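Uricase (Bacillus fastidiosus, PDB 4R8X) catalyses the oxidation of urate to 5-hydroxyisourate, the first step in the degradation of urate to (S)-allantoin. Local coordinates at residues Asn221-Glu226 with Pro260-Val265; Ile255-Pro260 with Ser317-Leu322. All coordinates share one frame; numbering follows the deposited sequence.

Contact 1: Asn221-Glu226 with Pro260-Val265; sequences NYVAAE and PQLTEV
The backbones of Asn221 and Gln261 pass with their CA atoms 7.3 Å apart, where the loop leading into helix 225-238 passes the residues that lead into strand 262-271, and the side chain of Gln261 spans the distance. Gln261 NE2 donates to Asn221 O at 2.9 Å, with an N-H...O angle of 159°. The acceptor lies close to the plane of the glutamine amide, but NE2 itself stands well above the carbonyl plane of Asn221. CG sits between the backbone N and the carbonyl carbon (chi1 78°), and a bend at chi2 turns the amide to this peptide. A water accepts from Gln261 NE2 at 3.0 Å and gives only a weak bond to Tyr222 O. In the uricase fold, helices 225-238 and 244-258 pack on the antiparallel sheet, and here the entry to the first is tied to the loop between the second and strand 262-271. Val223 CG2 lies 3.5 Å from Gln261 NE2 and meets Leu262 CD2 tip to tip at 3.9 Å. Leu262 also packs on Ile255 and Leu256, while the Tyr222 hydroxyl turns elsewhere, to Glu89.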
loop_
_atom_site.group_PDB
_atom_site.type_symbol
_atom_site.label_atom_id
_atom_site.label_comp_id
_atom_site.label_asym_id
_atom_site.label_seq_id
_atom_site.Cartn_x
_atom_site.Cartn_y
_atom_site.Cartn_z
ATOM N N ASN D 221 31.613 12.962 -16.983
ATOM C CA ASN D 221 31.947 11.778 -16.204
ATOM C C ASN D 221 30.850 11.339 -15.247
ATOM O O ASN D 221 31.044 10.384 -14.489
ATOM C CB ASN D 221 33.221 12.007 -15.400
ATOM C CG ASN D 221 34.402 12.312 -16.275
ATOM O OD1 ASN D 221 34.471 11.868 -17.421
ATOM N ND2 ASN D 221 35.341 13.082 -15.746
ATOM N N TYR D 222 29.717 12.045 -15.261
ATOM C CA TYR D 222 28.580 11.695 -14.416
ATOM C C TYR D 222 27.655 10.746 -15.148
ATOM O O TYR D 222 27.268 11.004 -16.288
ATOM C CB TYR D 222 27.785 12.935 -13.990
ATOM C CG TYR D 222 26.629 12.562 -13.076
ATOM C CD1 TYR D 222 26.871 12.212 -11.752
ATOM C CD2 TYR D 222 25.309 12.507 -13.541
ATOM C CE1 TYR D 222 25.854 11.845 -10.902
ATOM C CE2 TYR D 222 24.273 12.133 -12.691
ATOM C CZ TYR D 222 24.556 11.791 -11.372
ATOM O OH TYR D 222 23.544 11.431 -10.518
ATOM N N VAL D 223 27.296 9.655 -14.482
ATOM C CA VAL D 223 26.383 8.685 -15.066
ATOM C C VAL D 223 24.969 8.961 -14.567
ATOM O O VAL D 223 24.660 8.736 -13.404
ATOM C CB VAL D 223 26.800 7.243 -14.721
ATOM C CG1 VAL D 223 25.867 6.241 -15.394
ATOM C CG2 VAL D 223 28.240 6.996 -15.155
ATOM N N ALA D 224 24.109 9.449 -15.452
ATOM C CA ALA D 224 22.720 9.700 -15.086
ATOM C C ALA D 224 21.939 8.392 -15.060
ATOM O O ALA D 224 22.039 7.578 -15.991
ATOM C CB ALA D 224 22.077 10.689 -16.052
ATOM N N ALA D 225 21.175 8.185 -13.988
ATOM C CA ALA D 225 20.339 6.987 -13.855
ATOM C C ALA D 225 19.424 6.802 -15.061
ATOM O O ALA D 225 19.138 5.682 -15.458
ATOM C CB ALA D 225 19.522 7.022 -12.551
ATOM N N GLU D 226 18.976 7.906 -15.653
ATOM C CA GLU D 226 18.113 7.838 -16.824
ATOM C C GLU D 226 18.817 7.203 -18.014
ATOM O O GLU D 226 18.187 6.510 -18.823
ATOM C CB GLU D 226 17.614 9.234 -17.192
ATOM C CG GLU D 226 16.579 9.790 -16.221
ATOM C CD GLU D 226 17.174 10.520 -15.019
ATOM O OE1 GLU D 226 16.389 11.142 -14.280
ATOM O OE2 GLU D 226 18.404 10.481 -14.810
ATOM N N PRO D 260 33.221 3.599 -18.813
ATOM C CA PRO D 260 34.454 2.959 -18.335
ATOM C C PRO D 260 34.838 3.382 -16.919
ATOM O O PRO D 260 35.624 2.688 -16.266
ATOM C CB PRO D 260 35.516 3.453 -19.327
ATOM C CG PRO D 260 34.772 3.814 -20.551
ATOM C CD PRO D 260 33.427 4.317 -20.084
ATOM N N GLN D 261 34.296 4.506 -16.457
ATOM C CA GLN D 261 34.642 5.026 -15.142
ATOM C C GLN D 261 33.880 4.326 -14.007
ATOM O O GLN D 261 34.101 4.617 -12.831
ATOM C CB GLN D 261 34.477 6.557 -15.088
ATOM C CG GLN D 261 33.036 7.065 -14.937
ATOM C CD GLN D 261 32.301 7.192 -16.260
ATOM O OE1 GLN D 261 32.543 6.436 -17.200
ATOM N NE2 GLN D 261 31.384 8.150 -16.332
ATOM N N LEU D 262 32.983 3.408 -14.367
ATOM C CA LEU D 262 32.291 2.581 -13.372
ATOM C C LEU D 262 33.065 1.288 -13.112
ATOM O O LEU D 262 33.594 0.687 -14.043
ATOM C CB LEU D 262 30.873 2.230 -13.843
ATOM C CG LEU D 262 29.913 3.382 -14.121
ATOM C CD1 LEU D 262 28.537 2.843 -14.499
ATOM C CD2 LEU D 262 29.833 4.299 -12.905
ATOM N N THR D 263 33.135 0.864 -11.849
ATOM C CA THR D 263 33.816 -0.385 -11.516
ATOM C C THR D 263 32.870 -1.571 -11.520
ATOM O O THR D 263 33.284 -2.699 -11.779
ATOM C CB THR D 263 34.478 -0.337 -10.134
ATOM O OG1 THR D 263 33.489 -0.041 -9.140
ATOM C CG2 THR D 263 35.576 0.703 -10.103
ATOM N N GLU D 264 31.597 -1.318 -11.227
ATOM C CA GLU D 264 30.625 -2.395 -11.175
ATOM C C GLU D 264 29.207 -1.899 -11.361
ATOM O O GLU D 264 28.886 -0.740 -11.085
ATOM C CB GLU D 264 30.729 -3.170 -9.855
ATOM C CG GLU D 264 30.111 -2.460 -8.656
ATOM C CD GLU D 264 29.766 -3.404 -7.507
ATOM O OE1 GLU D 264 28.571 -3.508 -7.149
ATOM O OE2 GLU D 264 30.686 -4.036 -6.949
ATOM N N VAL D 265 28.363 -2.806 -11.835
ATOM C CA VAL D 265 26.925 -2.591 -11.912
ATOM C C VAL D 265 26.251 -3.742 -11.182
ATOM O O VAL D 265 26.603 -4.896 -11.377
ATOM C CB VAL D 265 26.452 -2.563 -13.377
ATOM C CG1 VAL D 265 24.947 -2.383 -13.435
ATOM C CG2 VAL D 265 27.148 -1.437 -14.133
HETATM O O HOH W 1 29.691 9.573 -18.309
#

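Contact 2: Ile255-Pro260 with Ser317-Leu322; sequences ILDRFP and SEYVAL
Tyr319 comes edge-on to Asp257, and Tyr319 OH donates to Asp257 OD2 at 2.6 Å. The carboxylate oxygen lies at the rim of the ring near its plane, while the planes of carboxylate and ring are turned 50° from each other. Asp257 OD2 accepts the bond through its anti lone pair, the one directed away from OD1. With CG of Tyr319 trans to the backbone N (chi1 174°), the ring extends from the tail to the helix, where it also lies against His250, Leu253 and Thr254. Asp257 OD1 forms a salt bridge with Lys312, so both oxygens of the carboxylate are engaged, and the nearby ammonium probably favours its charged form.

Arg258 reaches the last residue of the chain. Arg258 NH2 donates to Leu322 O, one oxygen of the terminal carboxylate, at 2.7 Å with an N-H...O angle of 153°; the acceptor sits at the guanidinium edge, only slightly tilted from its plane. The bend at chi2 carries the group to the chain end, and Arg258 NE forms a salt bridge with Glu30 OE1. Ala321 CB fits between the two polar pairs, 3.7 Å from Arg258 NH2 and 4.0 Å from Asp257 OD2. A leucine in place of Arg258 would probably leave the terminal carboxylate and Glu30 without this cation and let the chain end shift more easily.

At the start of the segment, Tyr319 N donates to Ser317 OG at 3.1 Å, closing an ST turn. Leu322 packs on Gly124 of the second subunit. The arrangement is that of an extended C-terminal tail fastened to the last turn of helix 244-258, consistent with the reported importance of the C-terminal residues for thermostability.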
loop_
_atom_site.group_PDB
_atom_site.type_symbol
_atom_site.label_atom_id
_atom_site.label_comp_id
_atom_site.label_asym_id
_atom_site.label_seq_id
_atom_site.Cartn_x
_atom_site.Cartn_y
_atom_site.Cartn_z
ATOM N N ILE D 255 26.371 -1.354 -19.830
ATOM C CA ILE D 255 26.559 -0.169 -18.992
ATOM C C ILE D 255 28.054 0.071 -18.735
ATOM O O ILE D 255 28.553 1.185 -18.885
ATOM C CB ILE D 255 25.788 -0.285 -17.648
ATOM C CG1 ILE D 255 24.270 -0.353 -17.872
ATOM C CG2 ILE D 255 26.143 0.872 -16.740
ATOM C CD1 ILE D 255 23.503 -0.896 -16.682
ATOM N N LEU D 256 28.766 -0.985 -18.356
ATOM C CA LEU D 256 30.209 -0.904 -18.147
ATOM C C LEU D 256 30.967 -0.458 -19.407
ATOM O O LEU D 256 31.956 0.282 -19.326
ATOM C CB LEU D 256 30.723 -2.247 -17.641
ATOM C CG LEU D 256 30.212 -2.626 -16.246
ATOM C CD1 LEU D 256 30.516 -4.077 -15.887
ATOM C CD2 LEU D 256 30.768 -1.687 -15.179
ATOM N N ASP D 257 30.503 -0.913 -20.568
ATOM C CA ASP D 257 31.086 -0.541 -21.856
ATOM C C ASP D 257 30.931 0.955 -22.133
ATOM O O ASP D 257 31.883 1.635 -22.533
ATOM C CB ASP D 257 30.423 -1.358 -22.969
ATOM C CG ASP D 257 31.322 -1.568 -24.175
ATOM O OD1 ASP D 257 32.460 -1.043 -24.211
ATOM O OD2 ASP D 257 30.881 -2.283 -25.101
ATOM N N ARG D 258 29.720 1.465 -21.922
ATOM C CA ARG D 258 29.439 2.874 -22.157
ATOM C C ARG D 258 30.104 3.781 -21.132
ATOM O O ARG D 258 30.452 4.926 -21.441
ATOM C CB ARG D 258 27.937 3.134 -22.144
ATOM C CG ARG D 258 27.187 2.444 -23.246
ATOM C CD ARG D 258 27.764 2.776 -24.614
ATOM N NE ARG D 258 27.006 2.090 -25.652
ATOM C CZ ARG D 258 27.531 1.522 -26.730
ATOM N NH1 ARG D 258 28.839 1.553 -26.938
ATOM N NH2 ARG D 258 26.741 0.919 -27.605
ATOM N N PHE D 259 30.269 3.277 -19.913
ATOM C CA PHE D 259 30.822 4.095 -18.835
ATOM C C PHE D 259 32.041 3.427 -18.196
ATOM O O PHE D 259 31.929 2.776 -17.160
ATOM C CB PHE D 259 29.751 4.401 -17.788
ATOM C CG PHE D 259 28.526 5.066 -18.359
ATOM C CD1 PHE D 259 28.607 6.347 -18.883
ATOM C CD2 PHE D 259 27.299 4.413 -18.377
ATOM C CE1 PHE D 259 27.490 6.977 -19.410
ATOM C CE2 PHE D 259 26.172 5.040 -18.914
ATOM C CZ PHE D 259 26.270 6.321 -19.432
ATOM N N PRO D 260 33.221 3.599 -18.813
ATOM C CA PRO D 260 34.454 2.959 -18.335
ATOM C C PRO D 260 34.838 3.382 -16.919
ATOM O O PRO D 260 35.624 2.688 -16.266
ATOM C CB PRO D 260 35.516 3.453 -19.327
ATOM C CG PRO D 260 34.772 3.814 -20.551
ATOM C CD PRO D 260 33.427 4.317 -20.084
ATOM N N SER D 317 32.355 -15.121 -27.409
ATOM C CA SER D 317 31.436 -14.174 -26.776
ATOM C C SER D 317 30.234 -13.843 -27.653
ATOM O O SER D 317 30.355 -13.712 -28.869
ATOM C CB SER D 317 32.164 -12.882 -26.384
ATOM O OG SER D 317 31.273 -11.948 -25.791
ATOM N N GLU D 318 29.075 -13.709 -27.017
ATOM C CA GLU D 318 27.862 -13.286 -27.702
ATOM C C GLU D 318 27.589 -11.804 -27.473
ATOM O O GLU D 318 26.651 -11.248 -28.037
ATOM C CB GLU D 318 26.664 -14.119 -27.241
ATOM C CG GLU D 318 26.746 -15.582 -27.633
ATOM C CD GLU D 318 25.542 -16.374 -27.171
ATOM O OE1 GLU D 318 24.859 -15.916 -26.231
ATOM O OE2 GLU D 318 25.276 -17.448 -27.749
ATOM N N TYR D 319 28.412 -11.164 -26.647
ATOM C CA TYR D 319 28.221 -9.752 -26.346
ATOM C C TYR D 319 28.379 -8.844 -27.562
ATOM O O TYR D 319 29.400 -8.882 -28.258
ATOM C CB TYR D 319 29.167 -9.289 -25.234
ATOM C CG TYR D 319 29.087 -7.797 -24.999
ATOM C CD1 TYR D 319 27.957 -7.230 -24.426
ATOM C CD2 TYR D 319 30.121 -6.953 -25.392
ATOM C CE1 TYR D 319 27.867 -5.876 -24.219
ATOM C CE2 TYR D 319 30.039 -5.588 -25.190
ATOM C CZ TYR D 319 28.905 -5.059 -24.608
ATOM O OH TYR D 319 28.797 -3.708 -24.395
ATOM N N VAL D 320 27.359 -8.022 -27.801
ATOM C CA VAL D 320 27.397 -7.009 -28.847
ATOM C C VAL D 320 26.802 -5.706 -28.328
ATOM O O VAL D 320 25.898 -5.710 -27.496
ATOM C CB VAL D 320 26.620 -7.442 -30.114
ATOM C CG1 VAL D 320 27.270 -8.663 -30.758
ATOM C CG2 VAL D 320 25.163 -7.711 -29.787
ATOM N N ALA D 321 27.322 -4.589 -28.815
ATOM C CA ALA D 321 26.795 -3.284 -28.458
ATOM C C ALA D 321 26.670 -2.433 -29.711
ATOM O O ALA D 321 27.357 -2.666 -30.707
ATOM C CB ALA D 321 27.697 -2.604 -27.434
ATOM N N LEU D 322 25.776 -1.454 -29.666
ATOM C CA LEU D 322 25.611 -0.535 -30.784
ATOM C C LEU D 322 26.915 0.203 -31.067
ATOM O O LEU D 322 27.677 0.494 -30.143
ATOM C CB LEU D 322 24.499 0.467 -30.479
ATOM C CG LEU D 322 23.091 -0.119 -30.404
ATOM C CD1 LEU D 322 22.093 0.932 -29.939
ATOM C CD2 LEU D 322 22.696 -0.692 -31.754
ATOM O OXT LEU D 322 27.239 0.524 -32.217
#

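Only contact 2 uses the last turn of helix 244-258; contact 1 lies just past it, in the loop and first residues of strand 262-271. Pro260 is common to both but touches neither partner. Contact 1 is buried and nearer the centre of the chain, joining a helix entry to this loop through one hydrogen bond from a side-chain amide to a backbone carbonyl and apolar side chains; contact 2 is on the surface, where charged groups and a tyrosine hydroxyl hold the C-terminal tail. Their centres are about 13 Å apart, and apolar packing bridges them: Val223 CG1 lies 3.7 Å from Phe259 CE2, and Val265 CG2 lies 3.6 Å from Ile255 CG2. The helix thus turns apolar residues inward to the sheet and Asp257 and Arg258 outward.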